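Local coordinates for NAD-dependent protein deacylase 2 (Archaeoglobus fulgidus, PDB 4TWJ) that removes acyl groups from protein lysines in an NAD-dependent reaction, deacetylating the chromatin protein Alba and so increasing its affinity for DNA, at residues E10-S15 with A186-G191; E49-S54 with V163-P168; L115-S120 with F175-E180; K123-D128 with K159-L164; A211-V216 with I226-I231. All coordinates share one frame; numbering follows the deposited sequence.

Contact 1: residues E10-S15 with A186-G191; sequences EILAKS and AFMVVG
Ile11 sets its CG2 methyl against the CB of Ala186, 3.8 Å away. That branch lies anti to the backbone N of Ile11, while CG1 sits beside the N (chi1 -73°). The same side chain also packs on Lys212 and Ile214 of the next strand, so Ile11 spans two strands. Leu12 follows with both of its methyls. Leu12 CD2 is 4.4 Å from Ala186 CB, and Leu12 CD1 is 4.1 Å from Met188 CE. The side chains of Leu12 and Met188 cross at about a right angle. Met188 runs extended to its sulfur and then bends (chi3 63°), which turns the terminal methyl to Leu12. This is the Rossmann-type domain of a sirtuin: helix 2-14 lies on one face of the parallel sheet, and strand 186-190 is an inner strand of that sheet. Helix 235-249 packs on the same residues, with Ile242 on Leu12 and Leu239 on Met188. Ser15 ends the segment. Its CB comes within 3.9 Å of Ala186 CB, so this one methyl is touched by Ile11, Leu12 and Ser15. The hydroxyl turns back to its own helix, where Ser15 OG donates to Leu12 O at 2.8 Å.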
# COMPACT_ATOMS: atom_id res chain seq x y z
N GLU A 10 0.44 -22.89 3.64
CA GLU A 10 -0.11 -23.94 2.78
C GLU A 10 -0.83 -23.35 1.57
O GLU A 10 -0.62 -23.78 0.44
CB GLU A 10 -1.07 -24.85 3.56
CG GLU A 10 -0.36 -25.88 4.44
CD GLU A 10 -1.33 -26.73 5.26
OE1 GLU A 10 -2.49 -26.91 4.84
OE2 GLU A 10 -0.91 -27.22 6.33
N ILE A 11 -1.67 -22.34 1.81
CA ILE A 11 -2.38 -21.66 0.73
C ILE A 11 -1.39 -21.07 -0.28
O ILE A 11 -1.54 -21.27 -1.48
CB ILE A 11 -3.33 -20.57 1.27
CG1 ILE A 11 -4.55 -21.22 1.93
CG2 ILE A 11 -3.79 -19.64 0.14
CD1 ILE A 11 -5.35 -20.28 2.81
N LEU A 12 -0.39 -20.36 0.22
CA LEU A 12 0.58 -19.70 -0.66
C LEU A 12 1.45 -20.70 -1.42
O LEU A 12 1.73 -20.50 -2.60
CB LEU A 12 1.45 -18.73 0.14
CG LEU A 12 0.72 -17.49 0.67
CD1 LEU A 12 1.60 -16.75 1.67
CD2 LEU A 12 0.31 -16.57 -0.47
N ALA A 13 1.85 -21.77 -0.75
CA ALA A 13 2.69 -22.80 -1.38
C ALA A 13 1.97 -23.52 -2.53
O ALA A 13 2.60 -23.92 -3.51
CB ALA A 13 3.17 -23.80 -0.34
N LYS A 14 0.65 -23.68 -2.40
CA LYS A 14 -0.17 -24.36 -3.42
C LYS A 14 -0.68 -23.44 -4.53
O LYS A 14 -1.18 -23.92 -5.55
CB LYS A 14 -1.37 -25.02 -2.76
CG LYS A 14 -1.04 -26.16 -1.80
CD LYS A 14 -2.29 -26.78 -1.21
CE LYS A 14 -2.94 -25.88 -0.17
NZ LYS A 14 -4.28 -26.38 0.26
N SER A 15 -0.58 -22.12 -4.34
CA SER A 15 -1.21 -21.17 -5.25
C SER A 15 -0.54 -21.10 -6.63
O SER A 15 0.68 -21.27 -6.74
CB SER A 15 -1.24 -19.77 -4.62
OG SER A 15 0.07 -19.26 -4.47
N ALA A 186 -5.02 -16.79 -4.56
CA ALA A 186 -4.73 -16.44 -3.17
C ALA A 186 -4.57 -14.92 -3.08
O ALA A 186 -3.91 -14.31 -3.91
CB ALA A 186 -3.47 -17.14 -2.70
N PHE A 187 -5.17 -14.33 -2.05
CA PHE A 187 -5.17 -12.88 -1.88
C PHE A 187 -4.91 -12.61 -0.41
O PHE A 187 -5.71 -12.98 0.44
CB PHE A 187 -6.51 -12.30 -2.32
CG PHE A 187 -6.51 -10.81 -2.52
CD1 PHE A 187 -6.38 -10.26 -3.79
CD2 PHE A 187 -6.68 -9.95 -1.44
CE1 PHE A 187 -6.40 -8.89 -3.97
CE2 PHE A 187 -6.70 -8.57 -1.62
CZ PHE A 187 -6.56 -8.05 -2.89
N MET A 188 -3.76 -12.00 -0.10
CA MET A 188 -3.36 -11.76 1.28
C MET A 188 -3.32 -10.27 1.59
O MET A 188 -2.53 -9.54 1.00
CB MET A 188 -2.00 -12.40 1.58
CG MET A 188 -1.51 -12.15 3.00
SD MET A 188 -0.16 -13.24 3.52
CE MET A 188 1.12 -12.78 2.36
N VAL A 189 -4.20 -9.84 2.49
CA VAL A 189 -4.22 -8.46 2.96
C VAL A 189 -3.25 -8.33 4.14
O VAL A 189 -3.29 -9.16 5.06
CB VAL A 189 -5.64 -8.04 3.39
CG1 VAL A 189 -5.63 -6.68 4.10
CG2 VAL A 189 -6.57 -8.01 2.19
N VAL A 190 -2.39 -7.32 4.11
CA VAL A 190 -1.45 -7.06 5.21
C VAL A 190 -1.48 -5.58 5.60
O VAL A 190 -1.16 -4.71 4.79
CB VAL A 190 0.00 -7.44 4.84
CG1 VAL A 190 0.93 -7.29 6.04
CG2 VAL A 190 0.07 -8.86 4.29
N GLY A 191 -1.86 -5.29 6.84
CA GLY A 191 -1.81 -3.93 7.36
C GLY A 191 -2.80 -2.97 6.73
O GLY A 191 -2.45 -1.83 6.44

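Contact 2: residues E49-S54 with V163-P168; sequences EVASIS and VLFGEP
Ala51 and Ile53 grip Phe165 through two backbone hydrogen bonds, forming a single bridge centred on Ser52 and Phe165. It ties segment 49-54, where one helix gives way to the next, to the loop between strand 158-162 and helix 171-182 of this sirtuin. That loop also holds the bound myristoylated peptide: Gly166 and Glu167 make backbone hydrogen bonds to it, and Val163 O is hydrogen-bonded to its modified side chain.

Phe165 N donates to Ala51 O at 2.9 Å, with the donor in the carbonyl plane. The same oxygen lies at the edge of the Phe165 ring, near CD2. In return, Ile53 N donates to Phe165 O at 2.9 Å, nearly along the C=O axis. Ser52 CA adds a CA-H...O contact to Phe165 O. Phe165 therefore has both its N and its O satisfied across the contact.

Ser52 OG is turned away to Glu48 O and to Gly55 N, which it caps at the start of helix 53-58. Residues 164-167 form a type II beta turn, closed by Glu167 N to Leu164 O at 3.1 Å. Gly166 suits it, since a side chain there would press on the preceding carbonyl and on Ile53.

Glu167 crosses Ile53 at about a right angle, with Glu167 CG 3.7 Å from Ile53 CB. Its chain is extended beyond CG (chi2 -166°), which carries the carboxylate past Ile53 CD1. OE2 has two partners: Lys159 in a salt bridge, and Leu164 N, which donates to the anti lone pair of Glu167 OE2 at 2.9 Å and 170°.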
# COMPACT_ATOMS: atom_id res chain seq x y z
N GLU A 49 -8.77 18.47 6.01
CA GLU A 49 -7.78 19.54 5.90
C GLU A 49 -6.38 19.00 5.58
O GLU A 49 -5.60 19.68 4.93
CB GLU A 49 -7.74 20.34 7.20
N VAL A 50 -6.09 17.78 6.02
CA VAL A 50 -4.75 17.22 5.91
C VAL A 50 -4.50 16.47 4.60
O VAL A 50 -3.45 16.65 3.98
CB VAL A 50 -4.47 16.25 7.08
N ALA A 51 -5.46 15.64 4.18
CA ALA A 51 -5.17 14.64 3.14
C ALA A 51 -6.20 14.54 2.01
O ALA A 51 -6.25 13.53 1.31
CB ALA A 51 -5.00 13.27 3.80
N SER A 52 -6.99 15.59 1.80
CA SER A 52 -7.98 15.62 0.73
C SER A 52 -7.66 16.70 -0.30
O SER A 52 -6.92 17.65 -0.02
CB SER A 52 -9.39 15.86 1.30
OG SER A 52 -9.57 17.22 1.67
N ILE A 53 -8.21 16.55 -1.50
CA ILE A 53 -7.97 17.51 -2.58
C ILE A 53 -8.59 18.88 -2.27
O ILE A 53 -7.98 19.91 -2.57
CB ILE A 53 -8.44 16.98 -3.96
CG1 ILE A 53 -8.02 17.94 -5.09
CG2 ILE A 53 -9.94 16.74 -4.00
CD1 ILE A 53 -6.53 18.14 -5.20
N SER A 54 -9.77 18.90 -1.65
CA SER A 54 -10.37 20.17 -1.24
C SER A 54 -9.50 20.85 -0.18
O SER A 54 -9.33 22.07 -0.19
CB SER A 54 -11.81 19.97 -0.73
OG SER A 54 -11.85 19.05 0.35
N VAL A 163 -2.72 10.16 -4.88
CA VAL A 163 -4.17 10.29 -4.88
C VAL A 163 -4.58 10.74 -3.48
O VAL A 163 -4.45 9.99 -2.52
CB VAL A 163 -4.85 8.95 -5.21
CG1 VAL A 163 -6.37 9.11 -5.18
CG2 VAL A 163 -4.39 8.44 -6.57
N LEU A 164 -5.08 11.97 -3.37
CA LEU A 164 -5.63 12.46 -2.12
C LEU A 164 -7.08 12.04 -2.03
O LEU A 164 -7.70 11.70 -3.04
CB LEU A 164 -5.54 13.99 -2.05
CG LEU A 164 -4.12 14.56 -2.13
CD1 LEU A 164 -4.17 16.08 -2.08
CD2 LEU A 164 -3.26 14.01 -1.01
N PHE A 165 -7.64 12.07 -0.82
CA PHE A 165 -9.06 11.80 -0.66
C PHE A 165 -9.86 12.78 -1.53
O PHE A 165 -9.53 13.96 -1.61
CB PHE A 165 -9.48 11.89 0.81
CG PHE A 165 -9.07 10.69 1.62
CD1 PHE A 165 -9.90 9.58 1.69
CD2 PHE A 165 -7.86 10.66 2.29
CE1 PHE A 165 -9.53 8.46 2.42
CE2 PHE A 165 -7.48 9.55 3.03
CZ PHE A 165 -8.32 8.44 3.09
N GLY A 166 -10.86 12.25 -2.22
CA GLY A 166 -11.67 13.04 -3.14
C GLY A 166 -11.20 13.04 -4.58
O GLY A 166 -11.85 13.64 -5.44
N GLU A 167 -10.08 12.37 -4.86
CA GLU A 167 -9.57 12.23 -6.22
C GLU A 167 -9.80 10.82 -6.75
O GLU A 167 -9.77 9.86 -5.98
CB GLU A 167 -8.07 12.53 -6.28
CG GLU A 167 -7.69 13.94 -5.87
CD GLU A 167 -6.27 14.29 -6.27
OE1 GLU A 167 -6.09 15.01 -7.28
OE2 GLU A 167 -5.34 13.84 -5.59
N PRO A 168 -9.99 10.69 -8.07
CA PRO A 168 -10.06 9.35 -8.66
C PRO A 168 -8.68 8.71 -8.74
O PRO A 168 -7.66 9.42 -8.70
CB PRO A 168 -10.61 9.62 -10.06
CG PRO A 168 -10.10 10.98 -10.40
CD PRO A 168 -10.09 11.74 -9.10

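Contact 3: residues L115-S120 with F175-E180; sequences LELHGS and FEAIEE
Leu115 reaches helix 171-182 with both of its methyls and has more surface buried here than any other residue of the contact. Leu115 CD1 rests on the helix backbone, 3.7 Å from both the N and the CA of Ala177. Leu115 CD1 also meets the CB of Ala177 at 4.1 Å and the CG of Glu180 at 4.1 Å. Leu115 CD2 goes to the CB of Glu176, 3.9 Å away. Leu115 and Glu176 cross at about a right angle. The Glu176 chain bends at chi2 (-63°) and its end leads away, so the methyl meets the base of the acidic side chain and not its carboxylate.

Ala177 is the second main partner. The CB of Ala177 meets two leucines, CD1 of Leu115 and, at 3.8 Å, CD2 of Leu117. A small residue at this place lets both leucines approach the helix closely. Ile98 of the neighbouring strand 94-99 packs on all three, and Leu202 of helix 201-208 adds to the cover over Leu117 and Ala177.

Leu117 already lies past the strand, in the type I turn from Glu116 to Gly119. Its CD2 ends on Ala177. The next residue, His118, is the predicted proton acceptor of the sirtuin active site. The contact thus packs an edge strand of the Rossmann-type sheet, and the turn into the active site, against a helix.

Glu180 lends only its aliphatic CG, while OE1 bonds to His17. The side chains meet one another through carbon atoms; the nitrogen that Leu115 touches belongs to the helix backbone. The fit therefore rests on shape and burial of apolar surface.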
# COMPACT_ATOMS: atom_id res chain seq x y z
N LEU A 115 1.73 -2.35 -7.71
CA LEU A 115 0.66 -1.49 -8.21
C LEU A 115 0.31 -0.45 -7.14
O LEU A 115 -0.30 -0.77 -6.11
CB LEU A 115 -0.56 -2.33 -8.58
CG LEU A 115 -0.32 -3.33 -9.72
CD1 LEU A 115 -1.51 -4.27 -9.88
CD2 LEU A 115 -0.04 -2.60 -11.03
N GLU A 116 0.71 0.79 -7.40
CA GLU A 116 0.51 1.90 -6.46
C GLU A 116 -0.84 2.56 -6.69
O GLU A 116 -0.98 3.48 -7.50
CB GLU A 116 1.66 2.91 -6.59
CG GLU A 116 2.99 2.35 -6.13
CD GLU A 116 4.14 3.33 -6.30
OE1 GLU A 116 4.90 3.52 -5.34
OE2 GLU A 116 4.27 3.90 -7.41
N LEU A 117 -1.85 2.06 -5.98
CA LEU A 117 -3.22 2.54 -6.13
C LEU A 117 -3.36 4.03 -5.89
O LEU A 117 -4.18 4.69 -6.52
CB LEU A 117 -4.14 1.81 -5.16
CG LEU A 117 -4.33 0.31 -5.38
CD1 LEU A 117 -5.22 -0.24 -4.28
CD2 LEU A 117 -4.90 0.01 -6.75
N HIS A 118 -2.56 4.56 -4.96
CA HIS A 118 -2.67 5.96 -4.58
C HIS A 118 -1.45 6.78 -4.99
O HIS A 118 -1.21 7.86 -4.44
CB HIS A 118 -2.91 6.06 -3.08
CG HIS A 118 -4.17 5.38 -2.64
ND1 HIS A 118 -4.29 4.73 -1.43
CD2 HIS A 118 -5.37 5.25 -3.26
CE1 HIS A 118 -5.51 4.24 -1.32
NE2 HIS A 118 -6.18 4.54 -2.42
N GLY A 119 -0.71 6.28 -5.97
CA GLY A 119 0.48 6.95 -6.47
C GLY A 119 1.62 6.95 -5.46
O GLY A 119 1.72 6.04 -4.63
N SER A 120 2.47 7.96 -5.54
CA SER A 120 3.62 8.07 -4.64
C SER A 120 4.18 9.48 -4.63
O SER A 120 3.79 10.30 -5.45
CB SER A 120 4.73 7.10 -5.06
OG SER A 120 5.42 7.60 -6.20
N PHE A 175 -7.17 -0.67 -13.15
CA PHE A 175 -7.53 -1.79 -14.04
C PHE A 175 -6.64 -3.00 -13.77
O PHE A 175 -7.14 -4.11 -13.62
CB PHE A 175 -7.41 -1.38 -15.52
CG PHE A 175 -7.61 -2.53 -16.49
CD1 PHE A 175 -6.52 -3.16 -17.08
CD2 PHE A 175 -8.89 -2.97 -16.80
CE1 PHE A 175 -6.70 -4.21 -17.97
CE2 PHE A 175 -9.08 -4.02 -17.69
CZ PHE A 175 -7.98 -4.64 -18.28
N GLU A 176 -5.33 -2.78 -13.71
CA GLU A 176 -4.40 -3.89 -13.48
C GLU A 176 -4.68 -4.56 -12.14
O GLU A 176 -4.63 -5.78 -12.03
CB GLU A 176 -2.95 -3.42 -13.55
CG GLU A 176 -2.49 -3.04 -14.95
CD GLU A 176 -2.51 -4.20 -15.93
OE1 GLU A 176 -2.88 -3.98 -17.10
OE2 GLU A 176 -2.14 -5.33 -15.53
N ALA A 177 -4.96 -3.75 -11.12
CA ALA A 177 -5.23 -4.27 -9.78
C ALA A 177 -6.52 -5.09 -9.76
O ALA A 177 -6.58 -6.15 -9.12
CB ALA A 177 -5.31 -3.14 -8.77
N ILE A 178 -7.55 -4.61 -10.45
CA ILE A 178 -8.80 -5.36 -10.60
C ILE A 178 -8.55 -6.70 -11.30
O ILE A 178 -9.05 -7.74 -10.87
CB ILE A 178 -9.86 -4.54 -11.38
CG1 ILE A 178 -10.35 -3.38 -10.51
CG2 ILE A 178 -11.04 -5.42 -11.79
CD1 ILE A 178 -11.10 -2.31 -11.28
N GLU A 179 -7.78 -6.66 -12.38
CA GLU A 179 -7.44 -7.89 -13.11
C GLU A 179 -6.67 -8.89 -12.25
O GLU A 179 -6.91 -10.10 -12.34
CB GLU A 179 -6.67 -7.55 -14.38
CG GLU A 179 -7.52 -6.86 -15.43
CD GLU A 179 -8.68 -7.73 -15.87
OE1 GLU A 179 -8.41 -8.85 -16.36
OE2 GLU A 179 -9.84 -7.31 -15.71
N GLU A 180 -5.75 -8.39 -11.43
CA GLU A 180 -5.04 -9.24 -10.48
C GLU A 180 -6.01 -9.88 -9.49
O GLU A 180 -5.96 -11.09 -9.26
CB GLU A 180 -3.97 -8.44 -9.73
CG GLU A 180 -2.74 -8.13 -10.57
CD GLU A 180 -2.02 -9.38 -11.04
OE1 GLU A 180 -1.86 -10.32 -10.24
OE2 GLU A 180 -1.62 -9.42 -12.22

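Contact 4: residues K123-D128 with K159-L164; sequences KLDCLD and KPRVVL. With ZN (zinc ion), chain C.
Two antiparallel strands of the small zinc-binding module meet here. Asp125 and Lys159 form a hydrogen-bonded pair: Asp125 N donates to Lys159 O at 2.9 Å, and Lys159 N to Asp125 O at 2.8 Å. Leu124 and Pro160 are the non-hydrogen-bonded pair, with CD2 of Leu124 3.9 Å from CB of Pro160. Beyond it, Arg161 N donates to Lys123 O at 2.8 Å.

The side chain of Arg161 is extended from CG to NE and grips Asp125 side-on. Arg161 NE donates to Asp125 OD2 at 2.7 Å, and Arg161 NH2 to Asp125 OD1 at 3.0 Å. Both carboxylate oxygens use their syn lone pairs, and the carboxylate and guanidinium planes are 10° apart. Lys123 CB lies over one face of the guanidinium. A water donates to both Asp125 OD2 and Lys159 O, at 2.7 Å from Asp125 OD2. Without the carboxylate, as with an alanine here, Arg161 is likely to lose its mate and turn more freely, and the water to lose one of the two oxygens it bonds.

Leu127 covers Lys159 CB with its CD2. Next to Asp125, Cys126 SG binds zinc at 2.3 Å, and Cys129, Cys150 and Cys153 complete the four-cysteine site typical of the sirtuin zinc module.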
# COMPACT_ATOMS: atom_id res chain seq x y z
N LYS A 123 7.10 11.83 -7.88
CA LYS A 123 6.95 12.92 -8.84
C LYS A 123 5.92 13.92 -8.33
O LYS A 123 4.99 13.54 -7.62
CB LYS A 123 6.51 12.37 -10.20
CG LYS A 123 7.42 11.31 -10.80
CD LYS A 123 8.75 11.87 -11.26
CE LYS A 123 8.61 12.71 -12.52
NZ LYS A 123 9.93 13.02 -13.14
N LEU A 124 6.10 15.19 -8.70
CA LEU A 124 5.22 16.26 -8.23
C LEU A 124 4.97 17.27 -9.34
O LEU A 124 5.74 17.36 -10.30
CB LEU A 124 5.83 16.97 -7.02
CG LEU A 124 6.37 16.09 -5.89
CD1 LEU A 124 7.84 15.74 -6.11
CD2 LEU A 124 6.20 16.77 -4.55
N ASP A 125 3.88 18.03 -9.20
CA ASP A 125 3.49 19.05 -10.17
C ASP A 125 3.08 20.33 -9.47
O ASP A 125 2.40 20.29 -8.45
CB ASP A 125 2.30 18.57 -11.00
CG ASP A 125 2.59 17.30 -11.75
OD1 ASP A 125 3.17 17.37 -12.85
OD2 ASP A 125 2.23 16.22 -11.24
N CYS A 126 3.46 21.47 -10.04
CA CYS A 126 2.90 22.74 -9.61
C CYS A 126 1.54 22.93 -10.26
O CYS A 126 1.43 22.92 -11.49
CB CYS A 126 3.82 23.89 -10.00
SG CYS A 126 3.13 25.52 -9.66
N LEU A 127 0.50 23.12 -9.45
CA LEU A 127 -0.86 23.26 -9.97
C LEU A 127 -1.10 24.57 -10.72
O LEU A 127 -2.05 24.67 -11.49
CB LEU A 127 -1.88 23.14 -8.83
CG LEU A 127 -1.86 21.86 -8.00
CD1 LEU A 127 -3.07 21.83 -7.08
CD2 LEU A 127 -1.82 20.61 -8.87
N ASP A 128 -0.25 25.57 -10.50
CA ASP A 128 -0.41 26.87 -11.14
C ASP A 128 0.26 26.96 -12.52
O ASP A 128 -0.39 27.36 -13.49
CB ASP A 128 0.10 28.00 -10.23
CG ASP A 128 -0.87 28.31 -9.09
OD1 ASP A 128 -0.40 28.47 -7.95
OD2 ASP A 128 -2.09 28.39 -9.35
N LYS A 159 1.94 19.82 -5.75
CA LYS A 159 1.18 18.64 -5.38
C LYS A 159 1.92 17.38 -5.80
O LYS A 159 2.25 17.23 -6.98
CB LYS A 159 -0.20 18.67 -6.04
CG LYS A 159 -1.15 17.58 -5.55
CD LYS A 159 -2.37 17.46 -6.43
CE LYS A 159 -3.28 16.34 -5.94
NZ LYS A 159 -2.76 15.00 -6.30
N PRO A 160 2.17 16.45 -4.86
CA PRO A 160 2.77 15.19 -5.27
C PRO A 160 1.78 14.37 -6.08
O PRO A 160 0.57 14.55 -5.92
CB PRO A 160 3.10 14.51 -3.95
CG PRO A 160 2.10 15.04 -2.99
CD PRO A 160 1.76 16.43 -3.44
N ARG A 161 2.28 13.47 -6.92
CA ARG A 161 1.41 12.58 -7.70
C ARG A 161 0.89 11.44 -6.82
O ARG A 161 1.09 10.26 -7.10
CB ARG A 161 2.12 12.08 -8.95
CG ARG A 161 2.34 13.20 -9.95
CD ARG A 161 2.85 12.70 -11.29
NE ARG A 161 3.24 13.83 -12.13
CZ ARG A 161 3.94 13.73 -13.26
NH1 ARG A 161 4.33 12.55 -13.72
NH2 ARG A 161 4.24 14.83 -13.94
N VAL A 162 0.21 11.86 -5.76
CA VAL A 162 -0.44 10.98 -4.81
C VAL A 162 -1.93 11.22 -4.98
O VAL A 162 -2.36 12.36 -5.20
CB VAL A 162 -0.01 11.33 -3.37
CG1 VAL A 162 -0.93 10.70 -2.34
CG2 VAL A 162 1.43 10.90 -3.14
N VAL A 163 -2.72 10.16 -4.88
CA VAL A 163 -4.17 10.29 -4.88
C VAL A 163 -4.58 10.74 -3.48
O VAL A 163 -4.45 9.99 -2.52
CB VAL A 163 -4.85 8.95 -5.21
CG1 VAL A 163 -6.37 9.11 -5.18
CG2 VAL A 163 -4.39 8.44 -6.57
N LEU A 164 -5.08 11.97 -3.37
CA LEU A 164 -5.63 12.46 -2.12
C LEU A 164 -7.08 12.04 -2.03
O LEU A 164 -7.70 11.70 -3.04
CB LEU A 164 -5.54 13.99 -2.05
CG LEU A 164 -4.12 14.56 -2.13
CD1 LEU A 164 -4.17 16.08 -2.08
CD2 LEU A 164 -3.26 14.01 -1.01
ZN ZN C . 4.73 26.87 -10.67
O HOH W 1 0.57 16.20 -9.08

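Contact 5: residues A211-V216 with I226-I231; sequences AKMIIV and IFDVKI
Ile215 lies over the face of the Phe227 ring, and this is the tight part of the contact. Ile215 CB stands 3.6 Å from the centroid of the Phe227 ring and 11° off the normal, a CH-pi contact. The CG1 branch runs anti to the backbone N (chi1 -173°) and carries Ile215 CD1 out over the far rim, 3.6 Å from Phe227 CE2. CG2 lies over the other end of the ring, near CG. Met213 comes in obliquely, with Met213 CB 3.6 Å from Phe227 CD1. Val189 of strand 186-190 and Leu194 also touch the ring. Replacing the Phe227 ring by a leucine is likely to take away the flat face under Ile215 and weaken the contact with Met213 CB.

On the other face of the sheet, Ile214 lies beside Val229 and Val216 beside Ile231, each pair pointing the same way. Ile11 of helix 2-14 also packs on Val229.

The solvent side is looser. Lys212, Asp228 and Lys230 are exposed. Lys212 NZ stays 4.1 Å from Asp228 OD2, beyond a salt bridge. The other oxygen is firmly placed: Met213 N donates to Asp228 OD1 at 2.8 Å, on its anti lone pair. Lys230 meets Ile215 CG2 with its CB and CG.

The backbones join in parallel register. Met213 O accepts from both Asp228 N and Val229 N. Ile215 N then donates to Val229 O at 3.0 Å, and Ile231 N to Ile215 O. The axes of strands 212-216 and 229-231 run 7° apart. Strand 229-232 forms the outer edge of the six-stranded parallel sheet characteristic of the sirtuin Rossmann-type domain.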
# COMPACT_ATOMS: atom_id res chain seq x y z
N ALA A 211 -10.79 -16.84 -4.80
CA ALA A 211 -9.46 -16.85 -4.20
C ALA A 211 -9.53 -17.22 -2.72
O ALA A 211 -10.50 -16.90 -2.03
CB ALA A 211 -8.79 -15.50 -4.35
N LYS A 212 -8.50 -17.89 -2.23
CA LYS A 212 -8.34 -18.13 -0.80
C LYS A 212 -7.87 -16.83 -0.17
O LYS A 212 -6.92 -16.21 -0.66
CB LYS A 212 -7.34 -19.24 -0.55
CG LYS A 212 -7.71 -20.58 -1.18
CD LYS A 212 -9.05 -21.11 -0.70
CE LYS A 212 -9.05 -21.38 0.80
NZ LYS A 212 -10.24 -22.19 1.21
N MET A 213 -8.53 -16.43 0.91
CA MET A 213 -8.36 -15.09 1.47
C MET A 213 -7.63 -15.14 2.81
O MET A 213 -8.07 -15.83 3.74
CB MET A 213 -9.74 -14.44 1.67
CG MET A 213 -10.59 -14.35 0.41
SD MET A 213 -9.89 -13.35 -0.92
CE MET A 213 -9.73 -11.77 -0.11
N ILE A 214 -6.53 -14.40 2.90
CA ILE A 214 -5.70 -14.33 4.10
C ILE A 214 -5.62 -12.87 4.56
O ILE A 214 -5.46 -11.97 3.73
CB ILE A 214 -4.27 -14.83 3.84
CG1 ILE A 214 -4.28 -16.28 3.33
CG2 ILE A 214 -3.41 -14.73 5.10
CD1 ILE A 214 -3.02 -16.68 2.60
N ILE A 215 -5.74 -12.63 5.86
CA ILE A 215 -5.54 -11.28 6.40
C ILE A 215 -4.57 -11.31 7.57
O ILE A 215 -4.65 -12.19 8.43
CB ILE A 215 -6.89 -10.59 6.77
CG1 ILE A 215 -6.67 -9.13 7.16
CG2 ILE A 215 -7.63 -11.35 7.87
CD1 ILE A 215 -7.93 -8.30 7.05
N VAL A 216 -3.64 -10.35 7.57
CA VAL A 216 -2.66 -10.18 8.64
C VAL A 216 -2.73 -8.73 9.10
O VAL A 216 -2.45 -7.82 8.33
CB VAL A 216 -1.23 -10.49 8.15
CG1 VAL A 216 -0.22 -10.28 9.27
CG2 VAL A 216 -1.15 -11.91 7.61
N ILE A 226 -14.89 -12.32 5.90
CA ILE A 226 -14.73 -12.86 4.55
C ILE A 226 -13.44 -13.68 4.38
O ILE A 226 -13.25 -14.33 3.36
CB ILE A 226 -14.78 -11.77 3.45
CG1 ILE A 226 -13.48 -10.95 3.39
CG2 ILE A 226 -16.00 -10.87 3.65
CD1 ILE A 226 -13.40 -10.01 2.21
N PHE A 227 -12.56 -13.64 5.38
CA PHE A 227 -11.24 -14.25 5.24
C PHE A 227 -11.20 -15.70 5.71
O PHE A 227 -11.80 -16.05 6.74
CB PHE A 227 -10.18 -13.40 5.94
CG PHE A 227 -9.91 -12.11 5.21
CD1 PHE A 227 -8.96 -12.06 4.20
CD2 PHE A 227 -10.62 -10.96 5.51
CE1 PHE A 227 -8.71 -10.89 3.51
CE2 PHE A 227 -10.39 -9.78 4.82
CZ PHE A 227 -9.43 -9.75 3.82
N ASP A 228 -10.49 -16.52 4.96
CA ASP A 228 -10.34 -17.94 5.26
C ASP A 228 -9.32 -18.16 6.37
O ASP A 228 -9.44 -19.10 7.16
CB ASP A 228 -9.94 -18.70 4.00
CG ASP A 228 -10.97 -18.57 2.91
OD1 ASP A 228 -10.67 -17.95 1.87
OD2 ASP A 228 -12.10 -19.07 3.09
N VAL A 229 -8.32 -17.28 6.42
CA VAL A 229 -7.29 -17.30 7.45
C VAL A 229 -7.15 -15.89 8.02
O VAL A 229 -6.95 -14.93 7.27
CB VAL A 229 -5.93 -17.75 6.87
CG1 VAL A 229 -4.82 -17.63 7.90
CG2 VAL A 229 -6.04 -19.17 6.32
N LYS A 230 -7.25 -15.78 9.34
CA LYS A 230 -7.09 -14.50 10.03
C LYS A 230 -5.95 -14.59 11.03
O LYS A 230 -5.96 -15.45 11.91
CB LYS A 230 -8.38 -14.13 10.77
CG LYS A 230 -9.62 -14.09 9.89
CD LYS A 230 -10.83 -13.58 10.66
CE LYS A 230 -11.37 -14.61 11.64
NZ LYS A 230 -12.00 -15.77 10.96
N ILE A 231 -4.97 -13.70 10.89
CA ILE A 231 -3.83 -13.65 11.79
C ILE A 231 -3.78 -12.27 12.45
O ILE A 231 -3.73 -11.25 11.76
CB ILE A 231 -2.50 -13.91 11.04
CG1 ILE A 231 -2.50 -15.31 10.42
CG2 ILE A 231 -1.31 -13.75 11.98
CD1 ILE A 231 -1.43 -15.53 9.37

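Contacts 1, 3 and 5 all reach the six-stranded parallel sheet. Contacts 1 and 5 touch, with centres 8 Å apart, because strands 186-190 and 212-217 are neighbours. Contact 5 includes one edge strand, 229-232, and contact 3 the opposite one, 114-116, about 20 Å away between centres. Contacts 2 and 4 have centres 11 Å apart and end on the same part of the chain, sharing Val163 and Leu164. The centres of contacts 4 and 1 are 34 Å apart. The NAD-binding sheet domain thus lies on one side and the zinc module on the other. Along the chain, contacts 2, 3 and 4 are nested within contact 1, and contact 5 follows. His118 bonds Val163 through its backbone, linking the sheet domain to the peptide-binding loop.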